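Local structure of Tll0287 protein (Thermosynechococcus elongatus, 5B82) at residues V137-K148 / R163-D171. The protein binds a covalently attached heme c with His/Cys axial ligation in a PAS-like domain and probably serves redox or sensing chemistry linked to photosynthesis. Numbering follows the deposited sequence.
Sequences VQASCLACHGAK and RAYGFRVGD. With HEC (heme c), chain B.
The H145 imidazole spans from A164 O, at ND1, to the heme iron, at NE2. Its CB lies 3.4 Å from A164 O and also meets CD2 of F167. CG faces the same A164 oxygen, and ND1 gives its hydrogen to A164 O at 2.8 Å, with that oxygen in the ring plane, only 1° out of it. CD2 comes 3.0 Å from heme NB and CE1 lies near heme ND. At the tip NE2 binds the heme iron at 2.1 Å, with C68 as the other axial ligand. Held at ND1 by A164 O and at NE2 by the iron, the ring can hardly turn; the bond would probably also make the histidine a more electron-rich ligand. With C141 and C144 bonded through SG to the vinyl-derived carbons, this is the CxxCH motif of c-type hemes.

K148 stretches alongside Y165, its CG anti to the backbone N (chi1 -178°) and the rest fully extended; CG stands 3.7 Å over the ring centroid in a CH-pi contact. With Y165 cut back to an alanine, the K148 chain would probably lose the ring it lies on, and R163 NH2 its hydroxyl acceptor. Between the backbones, G166 N donates to G146 O at 2.7 Å, while V137 N donates to D171 O and V137 O accepts from G170 N. V137 CG2 packs 3.7 Å from F167 CD1.

The 163-171 loop, which leads from helix 153-158 into strand 172-181, lies against the short helix 142-145; side chains from both segments touch R173 of that strand, and Q138 and S140 reach helix 28-49.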
ATOM      1  N   VAL A 137       9.228  -3.725   1.571  1.00 23.69           N
ATOM      2  CA  VAL A 137       9.954  -2.643   2.218  1.00 24.03           C
ATOM      3  C   VAL A 137      11.321  -2.462   1.568  1.00 23.16           C
ATOM      4  O   VAL A 137      12.095  -3.410   1.510  1.00 31.97           O
ATOM      5  CB  VAL A 137      10.147  -2.949   3.708  1.00 25.55           C
ATOM      6  CG1 VAL A 137      11.016  -1.889   4.364  1.00 27.72           C
ATOM      7  CG2 VAL A 137       8.795  -3.053   4.410  1.00 26.92           C
ATOM      8  N   GLN A 138      11.610  -1.261   1.059  1.00 27.22           N
ATOM      9  CA  GLN A 138      12.983  -0.894   0.654  1.00 34.82           C
ATOM     10  C   GLN A 138      13.670  -0.039   1.719  1.00 34.45           C
ATOM     11  O   GLN A 138      13.033   0.387   2.684  1.00 29.71           O
ATOM     12  CB  GLN A 138      13.003  -0.144  -0.683  1.00 36.83           C
ATOM     13  CG  GLN A 138      12.609  -0.987  -1.884  1.00 41.64           C
ATOM     14  CD  GLN A 138      11.129  -0.945  -2.138  1.00 45.01           C
ATOM     15  OE1 GLN A 138      10.502   0.100  -1.991  1.00 52.95           O
ATOM     16  NE2 GLN A 138      10.550  -2.084  -2.509  1.00 41.22           N
ATOM     17  N   ALA A 139      14.966   0.219   1.534  1.00 32.34           N
ATOM     18  CA  ALA A 139      15.754   0.972   2.506  1.00 29.55           C
ATOM     19  C   ALA A 139      15.214   2.368   2.793  1.00 26.11           C
ATOM     20  O   ALA A 139      15.216   2.806   3.940  1.00 31.75           O
ATOM     21  CB  ALA A 139      17.234   1.056   2.074  1.00 31.69           C
ATOM     22  N   SER A 140      14.761   3.061   1.754  1.00 27.54           N
ATOM     23  CA  SER A 140      14.265   4.422   1.907  1.00 31.74           C
ATOM     24  C   SER A 140      13.106   4.465   2.900  1.00 29.00           C
ATOM     25  O   SER A 140      13.014   5.367   3.737  1.00 35.76           O
ATOM     26  CB  SER A 140      13.823   4.970   0.550  1.00 37.44           C
ATOM     27  OG  SER A 140      12.830   4.135  -0.037  1.00 36.37           O
ATOM     28  N   CYS A 141      12.249   3.454   2.821  1.00 31.67           N
ATOM     29  CA  CYS A 141      11.035   3.391   3.632  1.00 29.80           C
ATOM     30  C   CYS A 141      11.346   3.441   5.121  1.00 30.95           C
ATOM     31  O   CYS A 141      10.566   3.977   5.921  1.00 37.00           O
ATOM     32  CB  CYS A 141      10.256   2.120   3.303  1.00 24.53           C
ATOM     33  SG  CYS A 141      10.192   1.748   1.546  1.00 25.89           S
ATOM     34  N   LEU A 142      12.511   2.915   5.483  1.00 28.98           N
ATOM     35  CA  LEU A 142      12.913   2.850   6.878  1.00 28.35           C
ATOM     36  C   LEU A 142      13.062   4.235   7.504  1.00 30.60           C
ATOM     37  O   LEU A 142      13.154   4.354   8.726  1.00 29.42           O
ATOM     38  CB  LEU A 142      14.216   2.058   7.034  1.00 31.38           C
ATOM     39  CG  LEU A 142      14.231   0.613   6.531  1.00 31.22           C
ATOM     40  CD1 LEU A 142      15.617  -0.001   6.736  1.00 34.40           C
ATOM     41  CD2 LEU A 142      13.164  -0.217   7.225  1.00 34.69           C
ATOM     42  N   ALA A 143      13.093   5.278   6.674  1.00 32.45           N
ATOM     43  CA  ALA A 143      13.098   6.641   7.198  1.00 31.60           C
ATOM     44  C   ALA A 143      11.872   6.919   8.069  1.00 34.97           C
ATOM     45  O   ALA A 143      11.956   7.689   9.026  1.00 34.78           O
ATOM     46  CB  ALA A 143      13.184   7.660   6.066  1.00 32.42           C
ATOM     47  N   CYS A 144      10.740   6.289   7.751  1.00 28.73           N
ATOM     48  CA  CYS A 144       9.486   6.591   8.464  1.00 33.53           C
ATOM     49  C   CYS A 144       8.766   5.343   8.970  1.00 31.26           C
ATOM     50  O   CYS A 144       7.832   5.436   9.769  1.00 33.84           O
ATOM     51  CB  CYS A 144       8.520   7.389   7.578  1.00 28.39           C
ATOM     52  SG  CYS A 144       9.163   8.928   6.888  1.00 34.04           S
ATOM     53  N   HIS A 145       9.197   4.184   8.486  1.00 29.69           N
ATOM     54  CA  HIS A 145       8.631   2.908   8.899  1.00 24.17           C
ATOM     55  C   HIS A 145       9.701   2.004   9.514  1.00 32.35           C
ATOM     56  O   HIS A 145       9.492   0.799   9.675  1.00 32.47           O
ATOM     57  CB  HIS A 145       8.008   2.198   7.700  1.00 22.47           C
ATOM     58  CG  HIS A 145       6.862   2.937   7.074  1.00 24.35           C
ATOM     59  ND1 HIS A 145       5.652   3.109   7.709  1.00 27.85           N
ATOM     60  CD2 HIS A 145       6.727   3.508   5.852  1.00 24.75           C
ATOM     61  CE1 HIS A 145       4.823   3.761   6.911  1.00 29.60           C
ATOM     62  NE2 HIS A 145       5.449   4.011   5.775  1.00 27.25           N
ATOM     63  N   GLY A 146      10.855   2.587   9.833  1.00 35.71           N
ATOM     64  CA  GLY A 146      11.939   1.855  10.460  1.00 35.37           C
ATOM     65  C   GLY A 146      11.765   1.788  11.966  1.00 42.36           C
ATOM     66  O   GLY A 146      10.690   1.440  12.456  1.00 36.44           O
ATOM     67  N   ALA A 147      12.820   2.129  12.703  1.00 42.09           N
ATOM     68  CA  ALA A 147      12.776   2.065  14.162  1.00 43.63           C
ATOM     69  C   ALA A 147      11.660   2.936  14.720  1.00 45.32           C
ATOM     70  O   ALA A 147      11.454   4.064  14.265  1.00 45.88           O
ATOM     71  CB  ALA A 147      14.121   2.468  14.766  1.00 40.53           C
ATOM     72  N   LYS A 148      10.939   2.396  15.700  1.00 47.21           N
ATOM     73  CA  LYS A 148       9.810   3.090  16.307  1.00 50.08           C
ATOM     74  C   LYS A 148      10.259   4.413  16.897  1.00 55.61           C
ATOM     75  O   LYS A 148       9.571   5.424  16.783  1.00 55.64           O
ATOM     76  CB  LYS A 148       9.178   2.225  17.399  1.00 52.25           C
ATOM     77  CG  LYS A 148       7.954   2.844  18.057  1.00 55.58           C
ATOM     78  CD  LYS A 148       7.410   1.948  19.163  1.00 59.82           C
ATOM     79  CE  LYS A 148       6.206   2.570  19.853  1.00 61.78           C
ATOM     80  NZ  LYS A 148       5.700   1.696  20.949  1.00 67.54           N
ATOM     81  N   ARG A 163       1.128   1.470  13.739  1.00 40.15           N
ATOM     82  CA  ARG A 163       1.816   0.192  13.913  1.00 42.24           C
ATOM     83  C   ARG A 163       2.821  -0.023  12.783  1.00 39.94           C
ATOM     84  O   ARG A 163       3.543  -1.017  12.756  1.00 41.25           O
ATOM     85  CB  ARG A 163       0.817  -0.968  13.944  1.00 49.42           C
ATOM     86  CG  ARG A 163      -0.234  -0.875  15.042  1.00 60.55           C
ATOM     87  CD  ARG A 163      -0.042  -1.940  16.121  1.00 71.01           C
ATOM     88  NE  ARG A 163       1.070  -1.649  17.027  1.00 79.75           N
ATOM     89  CZ  ARG A 163       1.368  -2.375  18.104  1.00 85.76           C
ATOM     90  NH1 ARG A 163       0.638  -3.438  18.416  1.00 86.17           N
ATOM     91  NH2 ARG A 163       2.396  -2.039  18.872  1.00 90.36           N
ATOM     92  N   ALA A 164       2.872   0.925  11.851  1.00 36.16           N
ATOM     93  CA  ALA A 164       3.702   0.777  10.656  1.00 32.66           C
ATOM     94  C   ALA A 164       5.178   1.096  10.893  1.00 32.58           C
ATOM     95  O   ALA A 164       5.756   1.960  10.222  1.00 37.86           O
ATOM     96  CB  ALA A 164       3.143   1.628   9.515  1.00 28.23           C
ATOM     97  N   TYR A 165       5.791   0.390  11.840  1.00 29.62           N
ATOM     98  CA  TYR A 165       7.215   0.558  12.127  1.00 35.00           C
ATOM     99  C   TYR A 165       7.858  -0.783  12.420  1.00 39.29           C
ATOM    100  O   TYR A 165       7.175  -1.806  12.498  1.00 36.57           O
ATOM    101  CB  TYR A 165       7.431   1.505  13.314  1.00 39.04           C
ATOM    102  CG  TYR A 165       6.657   1.125  14.565  1.00 43.94           C
ATOM    103  CD1 TYR A 165       5.463   1.758  14.886  1.00 39.13           C
ATOM    104  CD2 TYR A 165       7.123   0.134  15.425  1.00 49.75           C
ATOM    105  CE1 TYR A 165       4.750   1.414  16.019  1.00 43.82           C
ATOM    106  CE2 TYR A 165       6.416  -0.216  16.561  1.00 51.56           C
ATOM    107  CZ  TYR A 165       5.229   0.427  16.853  1.00 50.95           C
ATOM    108  OH  TYR A 165       4.521   0.086  17.985  1.00 56.65           O
ATOM    109  N   GLY A 166       9.175  -0.769  12.585  1.00 40.92           N
ATOM    110  CA  GLY A 166       9.918  -1.969  12.922  1.00 42.64           C
ATOM    111  C   GLY A 166      10.167  -2.887  11.742  1.00 42.50           C
ATOM    112  O   GLY A 166      10.493  -4.056  11.922  1.00 45.03           O
ATOM    113  N   PHE A 167      10.012  -2.366  10.531  1.00 37.25           N
ATOM    114  CA  PHE A 167      10.292  -3.151   9.330  1.00 32.26           C
ATOM    115  C   PHE A 167      11.787  -3.248   9.031  1.00 40.49           C
ATOM    116  O   PHE A 167      12.575  -2.412   9.471  1.00 42.48           O
ATOM    117  CB  PHE A 167       9.592  -2.545   8.120  1.00 29.33           C
ATOM    118  CG  PHE A 167       8.099  -2.623   8.180  1.00 27.37           C
ATOM    119  CD1 PHE A 167       7.437  -3.776   7.795  1.00 29.62           C
ATOM    120  CD2 PHE A 167       7.356  -1.538   8.592  1.00 27.79           C
ATOM    121  CE1 PHE A 167       6.061  -3.844   7.844  1.00 29.79           C
ATOM    122  CE2 PHE A 167       5.980  -1.603   8.638  1.00 31.03           C
ATOM    123  CZ  PHE A 167       5.336  -2.756   8.262  1.00 26.53           C
ATOM    124  N   ARG A 168      12.164  -4.273   8.271  1.00 38.12           N
ATOM    125  CA  ARG A 168      13.511  -4.382   7.724  1.00 41.08           C
ATOM    126  C   ARG A 168      13.411  -4.467   6.210  1.00 38.41           C
ATOM    127  O   ARG A 168      12.350  -4.786   5.678  1.00 34.68           O
ATOM    128  CB  ARG A 168      14.222  -5.622   8.257  1.00 44.33           C
ATOM    129  CG  ARG A 168      14.513  -5.591   9.744  1.00 54.03           C
ATOM    130  CD  ARG A 168      15.844  -6.274  10.071  1.00 63.65           C
ATOM    131  NE  ARG A 168      16.127  -7.424   9.210  1.00 70.74           N
ATOM    132  CZ  ARG A 168      15.519  -8.605   9.300  1.00 73.08           C
ATOM    133  NH1 ARG A 168      14.568  -8.802  10.205  1.00 72.00           N
ATOM    134  NH2 ARG A 168      15.851  -9.588   8.473  1.00 73.25           N
ATOM    135  N   VAL A 169      14.507  -4.172   5.519  1.00 32.73           N
ATOM    136  CA  VAL A 169      14.537  -4.255   4.064  1.00 31.77           C
ATOM    137  C   VAL A 169      14.189  -5.667   3.618  1.00 39.55           C
ATOM    138  O   VAL A 169      14.838  -6.630   4.026  1.00 41.27           O
ATOM    139  CB  VAL A 169      15.923  -3.892   3.503  1.00 37.61           C
ATOM    140  CG1 VAL A 169      15.962  -4.107   1.999  1.00 38.05           C
ATOM    141  CG2 VAL A 169      16.262  -2.459   3.838  1.00 41.30           C
ATOM    142  N   GLY A 170      13.153  -5.781   2.794  1.00 36.72           N
ATOM    143  CA  GLY A 170      12.711  -7.066   2.283  1.00 39.09           C
ATOM    144  C   GLY A 170      11.441  -7.578   2.931  1.00 37.22           C
ATOM    145  O   GLY A 170      10.845  -8.541   2.452  1.00 36.25           O
ATOM    146  N   ASP A 171      11.027  -6.947   4.026  1.00 35.10           N
ATOM    147  CA  ASP A 171       9.780  -7.322   4.697  1.00 30.92           C
ATOM    148  C   ASP A 171       8.556  -7.115   3.808  1.00 25.47           C
ATOM    149  O   ASP A 171       8.564  -6.274   2.915  1.00 28.00           O
ATOM    150  CB  ASP A 171       9.572  -6.486   5.962  1.00 29.51           C
ATOM    151  CG  ASP A 171      10.467  -6.914   7.099  1.00 37.52           C
ATOM    152  OD1 ASP A 171      11.369  -7.742   6.855  1.00 40.04           O
ATOM    153  OD2 ASP A 171      10.270  -6.411   8.228  1.00 34.62           O
TER
HETATM  154 FE   HEC B 501       4.774   4.962   4.025  1.00 24.74          FE
HETATM  155  CHA HEC B 501       1.494   4.789   4.886  1.00 22.10           C
HETATM  156  CHB HEC B 501       4.482   1.831   2.502  1.00 23.23           C
HETATM  157  CHC HEC B 501       7.968   5.157   2.909  1.00 29.06           C
HETATM  158  CHD HEC B 501       5.195   7.840   5.853  1.00 27.45           C
HETATM  159  NA  HEC B 501       3.287   3.537   3.797  1.00 23.96           N
HETATM  160  C1A HEC B 501       1.963   3.750   4.124  1.00 24.69           C
HETATM  161  C2A HEC B 501       1.167   2.685   3.544  1.00 24.16           C
HETATM  162  C3A HEC B 501       2.008   1.878   2.886  1.00 22.44           C
HETATM  163  C4A HEC B 501       3.346   2.389   3.035  1.00 24.98           C
HETATM  164  CMA HEC B 501       1.657   0.603   2.101  1.00 17.22           C
HETATM  165  CAA HEC B 501      -0.371   2.529   3.650  1.00 24.65           C
HETATM  166  CBA HEC B 501      -0.776   1.506   4.711  1.00 21.00           C
HETATM  167  CGA HEC B 501      -0.744   2.133   6.078  1.00 20.63           C
HETATM  168  O1A HEC B 501       0.070   1.690   6.926  1.00 30.44           O
HETATM  169  O2A HEC B 501      -1.506   3.105   6.322  1.00 24.48           O
HETATM  170  NB  HEC B 501       5.979   3.712   2.936  1.00 28.16           N
HETATM  171  C1B HEC B 501       5.668   2.501   2.353  1.00 26.72           C
HETATM  172  C2B HEC B 501       6.798   2.061   1.561  1.00 26.88           C
HETATM  173  C3B HEC B 501       7.762   2.977   1.682  1.00 24.58           C
HETATM  174  C4B HEC B 501       7.266   4.035   2.537  1.00 27.82           C
HETATM  175  CMB HEC B 501       6.878   0.732   0.767  1.00 17.17           C
HETATM  176  CAB HEC B 501       9.158   2.938   1.017  1.00 22.04           C
HETATM  177  CBB HEC B 501       9.037   3.057  -0.525  1.00 19.42           C
HETATM  178  NC  HEC B 501       6.304   6.242   4.358  1.00 30.66           N
HETATM  179  C1C HEC B 501       7.534   6.166   3.744  1.00 31.59           C
HETATM  180  C2C HEC B 501       8.240   7.403   4.009  1.00 33.41           C
HETATM  181  C3C HEC B 501       7.539   8.087   4.930  1.00 31.24           C
HETATM  182  C4C HEC B 501       6.266   7.407   5.096  1.00 29.68           C
HETATM  183  CMC HEC B 501       9.732   7.607   3.656  1.00 26.69           C
HETATM  184  CAC HEC B 501       7.936   9.416   5.627  1.00 28.95           C
HETATM  185  CBC HEC B 501       8.222  10.599   4.673  1.00 34.48           C
HETATM  186  ND  HEC B 501       3.575   6.097   5.236  1.00 27.17           N
HETATM  187  C1D HEC B 501       3.919   7.330   5.779  1.00 32.00           C
HETATM  188  C2D HEC B 501       2.717   7.985   6.257  1.00 28.75           C
HETATM  189  C3D HEC B 501       1.581   7.016   5.955  1.00 28.85           C
HETATM  190  C4D HEC B 501       2.199   5.880   5.327  1.00 27.07           C
HETATM  191  CMD HEC B 501       2.597   9.366   6.934  1.00 25.18           C
HETATM  192  CAD HEC B 501       0.073   7.204   6.228  1.00 24.15           C
HETATM  193  CBD HEC B 501      -0.468   7.887   4.978  1.00 25.35           C
HETATM  194  CGD HEC B 501      -1.978   7.972   4.999  1.00 24.03           C
HETATM  195  O1D HEC B 501      -2.537   8.654   5.887  1.00 29.31           O
HETATM  196  O2D HEC B 501      -2.612   7.357   4.114  1.00 26.35           O